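Local coordinates for protein Exo beta-1,2-glucooligosaccharide sophorohydrolase (non-reducing end) (Parabacteroides distasonis ATCC 8503, PDB 5Z06) that hydrolyses linear beta-1,2-glucan and beta-1,2-glucooligosaccharides as an exo-type enzyme, releasing sophorose from the non-reducing end, at residues F557-K565 against L617-D625; C73-F81 against R311-D319. All blocks are in the same frame, centred on the assembly; numbering follows the deposited sequence.

Interaction 1: F557-K565 against L617-D625; sequences FENNQKMAK and LASFPYTPD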
loop_
_atom_site.group_PDB
_atom_site.type_symbol
_atom_site.label_atom_id
_atom_site.label_comp_id
_atom_site.label_asym_id
_atom_site.label_seq_id
_atom_site.Cartn_x
_atom_site.Cartn_y
_atom_site.Cartn_z
ATOM N N PHE A 557 16.346 9.498 -19.440
ATOM C CA PHE A 557 15.156 10.311 -19.362
ATOM C C PHE A 557 14.331 10.084 -20.633
ATOM O O PHE A 557 13.129 9.923 -20.555
ATOM C CB PHE A 557 15.446 11.799 -19.258
ATOM C CG PHE A 557 14.198 12.621 -19.234
ATOM C CD1 PHE A 557 13.453 12.723 -18.057
ATOM C CD2 PHE A 557 13.703 13.208 -20.394
ATOM C CE1 PHE A 557 12.270 13.441 -18.036
ATOM C CE2 PHE A 557 12.517 13.933 -20.373
ATOM C CZ PHE A 557 11.803 14.051 -19.199
ATOM N N GLU A 558 14.991 10.148 -21.787
ATOM C CA GLU A 558 14.337 9.966 -23.075
ATOM C C GLU A 558 13.621 8.631 -23.144
ATOM O O GLU A 558 12.461 8.558 -23.544
ATOM C CB GLU A 558 15.364 10.039 -24.208
ATOM C CG GLU A 558 14.815 9.788 -25.611
ATOM C CD GLU A 558 15.905 9.348 -26.563
ATOM O OE1 GLU A 558 16.551 10.228 -27.162
ATOM O OE2 GLU A 558 16.129 8.111 -26.700
ATOM N N ASN A 559 14.327 7.583 -22.755
ATOM C CA ASN A 559 13.798 6.233 -22.857
ATOM C C ASN A 559 12.713 5.939 -21.805
ATOM O O ASN A 559 11.683 5.345 -22.120
ATOM C CB ASN A 559 14.917 5.208 -22.729
ATOM C CG ASN A 559 14.546 3.884 -23.371
ATOM O OD1 ASN A 559 14.376 3.802 -24.592
ATOM N ND2 ASN A 559 14.381 2.855 -22.555
ATOM N N ASN A 560 12.972 6.343 -20.559
ATOM C CA ASN A 560 12.005 6.215 -19.474
ATOM C C ASN A 560 10.728 6.965 -19.830
ATOM O O ASN A 560 9.631 6.444 -19.665
ATOM C CB ASN A 560 12.562 6.772 -18.154
ATOM C CG ASN A 560 13.648 5.905 -17.562
ATOM O OD1 ASN A 560 14.016 4.865 -18.117
ATOM N ND2 ASN A 560 14.189 6.345 -16.434
ATOM N N GLN A 561 10.884 8.182 -20.334
ATOM C CA GLN A 561 9.731 8.999 -20.688
ATOM C C GLN A 561 8.873 8.297 -21.732
ATOM O O GLN A 561 7.651 8.341 -21.656
ATOM C CB GLN A 561 10.171 10.365 -21.181
ATOM C CG GLN A 561 9.049 11.297 -21.612
ATOM C CD GLN A 561 9.590 12.571 -22.193
ATOM O OE1 GLN A 561 10.368 12.534 -23.147
ATOM N NE2 GLN A 561 9.197 13.700 -21.629
ATOM N N LYS A 562 9.524 7.653 -22.690
ATOM C CA LYS A 562 8.821 6.838 -23.653
ATOM C C LYS A 562 8.010 5.747 -23.002
ATOM O O LYS A 562 6.875 5.505 -23.421
ATOM C CB LYS A 562 9.785 6.210 -24.648
ATOM C CG LYS A 562 10.181 7.176 -25.731
ATOM C CD LYS A 562 11.268 6.574 -26.572
ATOM C CE LYS A 562 11.779 7.559 -27.590
ATOM N NZ LYS A 562 12.894 6.894 -28.301
ATOM N N MET A 563 8.589 5.082 -22.003
ATOM C CA MET A 563 7.842 4.083 -21.261
ATOM C C MET A 563 6.575 4.670 -20.609
ATOM O O MET A 563 5.505 4.080 -20.689
ATOM C CB MET A 563 8.724 3.389 -20.249
ATOM C CG MET A 563 9.802 2.559 -20.927
ATOM S SD MET A 563 10.895 1.793 -19.725
ATOM C CE MET A 563 11.936 0.828 -20.806
ATOM N N ALA A 564 6.695 5.834 -19.991
ATOM C CA ALA A 564 5.546 6.478 -19.395
ATOM C C ALA A 564 4.488 6.761 -20.446
ATOM O O ALA A 564 3.321 6.431 -20.258
ATOM C CB ALA A 564 5.947 7.752 -18.681
ATOM N N LYS A 565 4.896 7.357 -21.561
ATOM C CA LYS A 565 3.949 7.670 -22.623
ATOM C C LYS A 565 3.291 6.442 -23.215
ATOM O O LYS A 565 2.128 6.491 -23.567
ATOM C CB LYS A 565 4.647 8.432 -23.731
ATOM C CG LYS A 565 4.914 9.882 -23.372
ATOM C CD LYS A 565 5.916 10.485 -24.335
ATOM C CE LYS A 565 5.322 11.540 -25.238
ATOM N NZ LYS A 565 6.263 11.797 -26.361
ATOM N N LEU A 617 1.670 9.013 -11.041
ATOM C CA LEU A 617 2.029 10.140 -10.198
ATOM C C LEU A 617 3.527 10.263 -10.040
ATOM O O LEU A 617 4.071 11.357 -10.120
ATOM C CB LEU A 617 1.338 10.034 -8.855
ATOM C CG LEU A 617 -0.187 10.081 -8.987
ATOM C CD1 LEU A 617 -0.798 9.703 -7.657
ATOM C CD2 LEU A 617 -0.663 11.445 -9.449
ATOM N N ALA A 618 4.209 9.141 -9.865
ATOM C CA ALA A 618 5.662 9.166 -9.764
ATOM C C ALA A 618 6.324 9.305 -11.138
ATOM O O ALA A 618 7.543 9.376 -11.238
ATOM C CB ALA A 618 6.167 7.930 -9.037
ATOM N N SER A 619 5.515 9.305 -12.199
ATOM C CA SER A 619 5.992 9.591 -13.532
ATOM C C SER A 619 6.024 11.072 -13.847
ATOM O O SER A 619 6.427 11.438 -14.938
ATOM C CB SER A 619 5.163 8.836 -14.572
ATOM O OG SER A 619 5.355 7.447 -14.405
ATOM N N PHE A 620 5.611 11.920 -12.906
ATOM C CA PHE A 620 5.599 13.363 -13.111
ATOM C C PHE A 620 6.736 13.979 -13.939
ATOM O O PHE A 620 6.460 14.689 -14.912
ATOM C CB PHE A 620 5.474 14.122 -11.781
ATOM C CG PHE A 620 4.185 14.822 -11.652
ATOM C CD1 PHE A 620 3.998 16.025 -12.297
ATOM C CD2 PHE A 620 3.114 14.229 -10.991
ATOM C CE1 PHE A 620 2.779 16.669 -12.252
ATOM C CE2 PHE A 620 1.893 14.862 -10.931
ATOM C CZ PHE A 620 1.728 16.078 -11.563
ATOM N N PRO A 621 8.001 13.696 -13.596
ATOM C CA PRO A 621 9.092 14.383 -14.328
ATOM C C PRO A 621 9.150 14.040 -15.793
ATOM O O PRO A 621 9.670 14.811 -16.562
ATOM C CB PRO A 621 10.360 13.888 -13.647
ATOM C CG PRO A 621 9.932 13.194 -12.429
ATOM C CD PRO A 621 8.510 12.780 -12.578
ATOM N N TYR A 622 8.637 12.863 -16.142
ATOM C CA TYR A 622 8.589 12.402 -17.495
ATOM C C TYR A 622 7.404 12.932 -18.275
ATOM O O TYR A 622 7.545 13.346 -19.409
ATOM C CB TYR A 622 8.498 10.902 -17.506
ATOM C CG TYR A 622 9.593 10.221 -16.759
ATOM C CD1 TYR A 622 10.903 10.240 -17.238
ATOM C CD2 TYR A 622 9.334 9.528 -15.586
ATOM C CE1 TYR A 622 11.913 9.603 -16.555
ATOM C CE2 TYR A 622 10.335 8.863 -14.922
ATOM C CZ TYR A 622 11.629 8.903 -15.409
ATOM O OH TYR A 622 12.650 8.220 -14.762
ATOM N N THR A 623 6.222 12.891 -17.671
ATOM C CA THR A 623 4.984 13.175 -18.388
ATOM C C THR A 623 4.145 14.069 -17.486
ATOM O O THR A 623 3.115 13.645 -16.969
ATOM C CB THR A 623 4.249 11.862 -18.702
ATOM O OG1 THR A 623 4.053 11.118 -17.484
ATOM C CG2 THR A 623 5.052 11.026 -19.671
ATOM N N PRO A 624 4.607 15.311 -17.277
ATOM C CA PRO A 624 3.959 16.129 -16.250
ATOM C C PRO A 624 2.483 16.377 -16.478
ATOM O O PRO A 624 1.696 16.318 -15.538
ATOM C CB PRO A 624 4.735 17.457 -16.273
ATOM C CG PRO A 624 5.819 17.321 -17.275
ATOM C CD PRO A 624 5.828 15.931 -17.828
ATOM N N ASP A 625 2.116 16.654 -17.719
ATOM C CA ASP A 625 0.746 16.962 -18.027
ATOM C C ASP A 625 -0.104 15.705 -17.819
ATOM O O ASP A 625 -1.124 15.765 -17.166
ATOM C CB ASP A 625 0.634 17.505 -19.449
ATOM C CG ASP A 625 -0.786 17.876 -19.820
ATOM O OD1 ASP A 625 -1.449 18.631 -19.065
ATOM O OD2 ASP A 625 -1.227 17.404 -20.884
#

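Interaction 2: C73-F81 against R311-D319; sequences CPVRGNDFF and RENIPGRND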
loop_
_atom_site.group_PDB
_atom_site.type_symbol
_atom_site.label_atom_id
_atom_site.label_comp_id
_atom_site.label_asym_id
_atom_site.label_seq_id
_atom_site.Cartn_x
_atom_site.Cartn_y
_atom_site.Cartn_z
ATOM N N CYS A 73 -10.411 -10.434 3.857
ATOM C CA CYS A 73 -9.593 -9.715 2.852
ATOM C C CYS A 73 -8.151 -9.793 3.307
ATOM O O CYS A 73 -7.810 -9.143 4.279
ATOM C CB CYS A 73 -10.048 -8.235 2.761
ATOM S SG CYS A 73 -8.903 -7.127 1.883
ATOM N N PRO A 74 -7.322 -10.644 2.678
ATOM C CA PRO A 74 -5.924 -10.704 3.128
ATOM C C PRO A 74 -5.206 -9.403 2.874
ATOM O O PRO A 74 -5.451 -8.732 1.872
ATOM C CB PRO A 74 -5.314 -11.825 2.285
ATOM C CG PRO A 74 -6.226 -11.937 1.115
ATOM C CD PRO A 74 -7.591 -11.690 1.690
ATOM N N VAL A 75 -4.367 -9.019 3.816
ATOM C CA VAL A 75 -3.644 -7.779 3.692
ATOM C C VAL A 75 -2.208 -8.111 4.029
ATOM O O VAL A 75 -1.932 -8.739 5.070
ATOM C CB VAL A 75 -4.195 -6.715 4.643
ATOM C CG1 VAL A 75 -3.415 -5.422 4.494
ATOM C CG2 VAL A 75 -5.674 -6.469 4.382
ATOM N N ARG A 76 -1.302 -7.682 3.150
ATOM C CA ARG A 76 0.126 -7.889 3.325
ATOM C C ARG A 76 0.525 -7.557 4.759
ATOM O O ARG A 76 0.152 -6.500 5.299
ATOM C CB ARG A 76 0.894 -7.013 2.338
ATOM C CG ARG A 76 2.407 -7.036 2.482
ATOM C CD ARG A 76 3.033 -6.063 1.507
ATOM N NE ARG A 76 2.819 -6.520 0.148
ATOM C CZ ARG A 76 3.693 -7.182 -0.609
ATOM N NH1 ARG A 76 4.936 -7.461 -0.201
ATOM N NH2 ARG A 76 3.319 -7.551 -1.819
ATOM N N GLY A 77 1.257 -8.476 5.383
ATOM C CA GLY A 77 1.741 -8.261 6.745
ATOM C C GLY A 77 0.706 -8.318 7.860
ATOM O O GLY A 77 1.062 -8.091 9.022
ATOM N N ASN A 78 -0.562 -8.619 7.527
ATOM C CA ASN A 78 -1.613 -8.859 8.527
ATOM C C ASN A 78 -1.553 -10.353 8.813
ATOM O O ASN A 78 -2.195 -11.178 8.141
ATOM C CB ASN A 78 -3.018 -8.446 8.050
ATOM C CG ASN A 78 -3.213 -6.941 7.983
ATOM O OD1 ASN A 78 -4.274 -6.442 8.348
ATOM N ND2 ASN A 78 -2.221 -6.221 7.471
ATOM N N ASP A 79 -0.707 -10.678 9.778
ATOM C CA ASP A 79 -0.344 -12.058 10.113
ATOM C C ASP A 79 -0.531 -12.378 11.575
ATOM O O ASP A 79 -0.663 -13.538 11.915
ATOM C CB ASP A 79 1.130 -12.305 9.737
ATOM C CG ASP A 79 1.425 -11.941 8.287
ATOM O OD1 ASP A 79 0.622 -12.338 7.411
ATOM O OD2 ASP A 79 2.435 -11.238 8.017
ATOM N N PHE A 80 -0.521 -11.355 12.427
ATOM C CA PHE A 80 -0.640 -11.509 13.848
ATOM C C PHE A 80 -1.988 -10.985 14.271
ATOM O O PHE A 80 -2.331 -9.849 13.993
ATOM C CB PHE A 80 0.481 -10.749 14.546
ATOM C CG PHE A 80 1.842 -11.234 14.162
ATOM C CD1 PHE A 80 2.276 -12.496 14.561
ATOM C CD2 PHE A 80 2.681 -10.459 13.363
ATOM C CE1 PHE A 80 3.529 -12.970 14.197
ATOM C CE2 PHE A 80 3.936 -10.924 13.002
ATOM C CZ PHE A 80 4.359 -12.180 13.417
ATOM N N PHE A 81 -2.738 -11.846 14.944
ATOM C CA PHE A 81 -4.107 -11.601 15.327
ATOM C C PHE A 81 -4.295 -12.032 16.767
ATOM O O PHE A 81 -3.565 -12.873 17.299
ATOM C CB PHE A 81 -5.084 -12.384 14.435
ATOM C CG PHE A 81 -4.967 -12.064 12.973
ATOM C CD1 PHE A 81 -5.693 -11.017 12.407
ATOM C CD2 PHE A 81 -4.116 -12.800 12.153
ATOM C CE1 PHE A 81 -5.576 -10.717 11.053
ATOM C CE2 PHE A 81 -3.998 -12.501 10.796
ATOM C CZ PHE A 81 -4.729 -11.464 10.249
ATOM N N ARG A 311 7.521 1.519 6.933
ATOM C CA ARG A 311 6.877 0.259 6.994
ATOM C C ARG A 311 6.630 -0.284 5.596
ATOM O O ARG A 311 6.464 0.466 4.646
ATOM C CB ARG A 311 5.595 0.381 7.821
ATOM C CG ARG A 311 5.970 0.517 9.277
ATOM C CD ARG A 311 4.843 0.277 10.223
ATOM N NE ARG A 311 4.323 1.543 10.655
ATOM C CZ ARG A 311 4.267 2.013 11.901
ATOM N NH1 ARG A 311 4.652 1.324 12.968
ATOM N NH2 ARG A 311 3.756 3.214 12.062
ATOM N N GLU A 312 6.652 -1.596 5.474
ATOM C CA GLU A 312 6.325 -2.228 4.219
ATOM C C GLU A 312 4.977 -1.741 3.722
ATOM O O GLU A 312 4.822 -1.415 2.554
ATOM C CB GLU A 312 6.292 -3.737 4.376
ATOM C CG GLU A 312 5.739 -4.512 3.181
ATOM C CD GLU A 312 6.584 -4.481 1.929
ATOM O OE1 GLU A 312 7.479 -3.611 1.777
ATOM O OE2 GLU A 312 6.343 -5.372 1.070
ATOM N N ASN A 313 4.003 -1.730 4.614
ATOM C CA ASN A 313 2.667 -1.268 4.270
ATOM C C ASN A 313 1.894 -0.983 5.539
ATOM O O ASN A 313 2.229 -1.506 6.600
ATOM C CB ASN A 313 1.900 -2.298 3.405
ATOM C CG ASN A 313 1.689 -3.606 4.112
ATOM O OD1 ASN A 313 2.626 -4.395 4.256
ATOM N ND2 ASN A 313 0.468 -3.833 4.594
ATOM N N ILE A 314 0.858 -0.164 5.386
ATOM C CA ILE A 314 -0.079 0.188 6.457
ATOM C C ILE A 314 -1.503 0.000 5.907
ATOM O O ILE A 314 -1.833 0.564 4.839
ATOM C CB ILE A 314 0.150 1.642 6.931
ATOM C CG1 ILE A 314 1.640 1.854 7.302
ATOM C CG2 ILE A 314 -0.771 1.998 8.097
ATOM C CD1 ILE A 314 1.970 3.259 7.808
ATOM N N PRO A 315 -2.338 -0.796 6.578
ATOM C CA PRO A 315 -1.984 -1.541 7.772
ATOM C C PRO A 315 -1.214 -2.795 7.415
ATOM O O PRO A 315 -1.631 -3.555 6.535
ATOM C CB PRO A 315 -3.333 -1.909 8.359
ATOM C CG PRO A 315 -4.245 -2.024 7.169
ATOM C CD PRO A 315 -3.757 -0.991 6.210
ATOM N N GLY A 316 -0.091 -2.999 8.087
ATOM C CA GLY A 316 0.741 -4.179 7.868
ATOM C C GLY A 316 1.384 -4.603 9.172
ATOM O O GLY A 316 0.768 -4.475 10.233
ATOM N N ARG A 317 2.605 -5.123 9.089
ATOM C CA ARG A 317 3.415 -5.356 10.271
ATOM C C ARG A 317 3.669 -4.025 10.913
ATOM O O ARG A 317 3.974 -3.049 10.238
ATOM C CB ARG A 317 4.755 -5.986 9.925
ATOM C CG ARG A 317 4.610 -7.357 9.314
ATOM C CD ARG A 317 4.024 -8.353 10.304
ATOM N NE ARG A 317 4.054 -9.666 9.683
ATOM C CZ ARG A 317 5.114 -10.468 9.666
ATOM N NH1 ARG A 317 6.253 -10.122 10.265
ATOM N NH2 ARG A 317 5.028 -11.635 9.049
ATOM N N ASN A 318 3.504 -3.992 12.219
ATOM C CA ASN A 318 3.720 -2.797 12.979
ATOM C C ASN A 318 5.214 -2.440 13.036
ATOM O O ASN A 318 5.593 -1.251 13.047
ATOM C CB ASN A 318 3.125 -2.990 14.375
ATOM C CG ASN A 318 3.300 -1.776 15.254
ATOM O OD1 ASN A 318 3.862 -1.859 16.359
ATOM N ND2 ASN A 318 2.840 -0.630 14.764
ATOM N N ASP A 319 6.065 -3.458 13.075
ATOM C CA ASP A 319 7.488 -3.258 13.373
ATOM C C ASP A 319 8.407 -3.421 12.192
ATOM O O ASP A 319 9.563 -3.021 12.255
ATOM C CB ASP A 319 7.935 -4.232 14.462
ATOM C CG ASP A 319 7.167 -4.053 15.763
ATOM O OD1 ASP A 319 6.631 -2.954 16.028
ATOM O OD2 ASP A 319 7.109 -5.026 16.521
#

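Interaction 1: F557-K565 against L617-D625
The phenolic OH of Y622 has two protein partners: N560 ND2 donates to it across the contact at 2.9 Å, and the carbonyl oxygen of I537 is also hydrogen-bonded to it. The amide plane of N560 stands steeply to the ring; N560 C lies over one face, with N560 CB 3.3 Å from Y622 CE1, so N560 meets the phenol both at its hydroxyl and over a face. The next residue, Q561, closes on the same tyrosine from the backbone side. With CG anti to the backbone N (chi1 179°) and the chain extended beyond it, its amide reaches Y622 O, and NE2 donates in the carbonyl plane over 2.8 Å in a nearly straight bond (170°). F557 lies near parallel to the tyrosine ring but slid well aside, its CE1 3.6 Å from Y622 CD1, while P621 O meets the phenylalanine edge near the ring plane; H547 stacks on this ring. Farther along the helix, A564 CB packs 3.5 Å from T623 CG2, the methyl that K565 CG also touches. Helix 556-573 thus packs against the loop leading into helix 624-636 within the Glycoamylase-like region, as in the helical (alpha/alpha)6 barrels of six-hairpin glycosidases.

Interaction 2: C73-F81 against R311-D319
R317 CG lies anti to the carbonyl carbon (chi1 -64°) and the chain bends at chi2 (-65°), bringing the guanidinium beside D79, while N313, with CG between its backbone N and carbonyl carbon (chi1 62°), presents its amide to R76 O. These groups meet around a type II beta turn, V75 to N78, whose third residue, G77, has positive phi and presses on the G316-R317 backbone; a side chain there would run into R317 N. The turn belongs to the loop that leaves the N-terminal beta-sheet region and packs against residues 312-317, on and around the short strand 313-314.

R76 O is the focus of the turn. N313 ND2 at 2.8 Å and N78 ND2 at 3.2 Å approach it from opposite faces of its carbonyl plane, and the CA of G316 adds a CA-H...O contact. N78 ND2 also donates to P315 O at 2.9 Å, and V75 CG1 rests against the same carbonyl oxygen, which follows the cis peptide bond before P315. On the flank, R76 NH1 forms a salt bridge with E312 OE2 at 2.8 Å whose hydrogen bond is weak; D592 is the stronger partner of this guanidinium.

At the outer end, R317 binds D79 side-on, the two planes almost perpendicular, and K153 takes the other carboxylate oxygen. The ring of F80 is steeply inclined to that guanidinium, its CE2 lying over one face 3.6 Å from R317 CZ. Replacing R317 by an alanine would probably leave D79 OD2 without its charged mate on this side and F80 without the flat group it leans on. NE and NH2 of R317 both converge on D79 OD2, each at 2.8 Å, and NE uses the anti lone pair of that oxygen.

How the interactions relate
Along the chain the two contacts come in series: interaction 2 joins residues 73-81 to 311-319 and is complete before interaction 1, between 557-565 and 617-625, begins. Their centres lie 31 Å apart and their nearest atoms about 15 Å apart. Interaction 2 links the loop between strands 65-71 and 86-93, part of the N-terminal sheets, to the C-terminal helical part, whereas interaction 1 joins helix 556-573 to the entry of helix 624-636. Strand 313-314 pairs with strand 663-664, which leads directly into helix 665-680, and that helix packs on L617, A618 and F620. Interaction 2 thus holds the sheet region to the helical part, while interaction 1 is internal to that part.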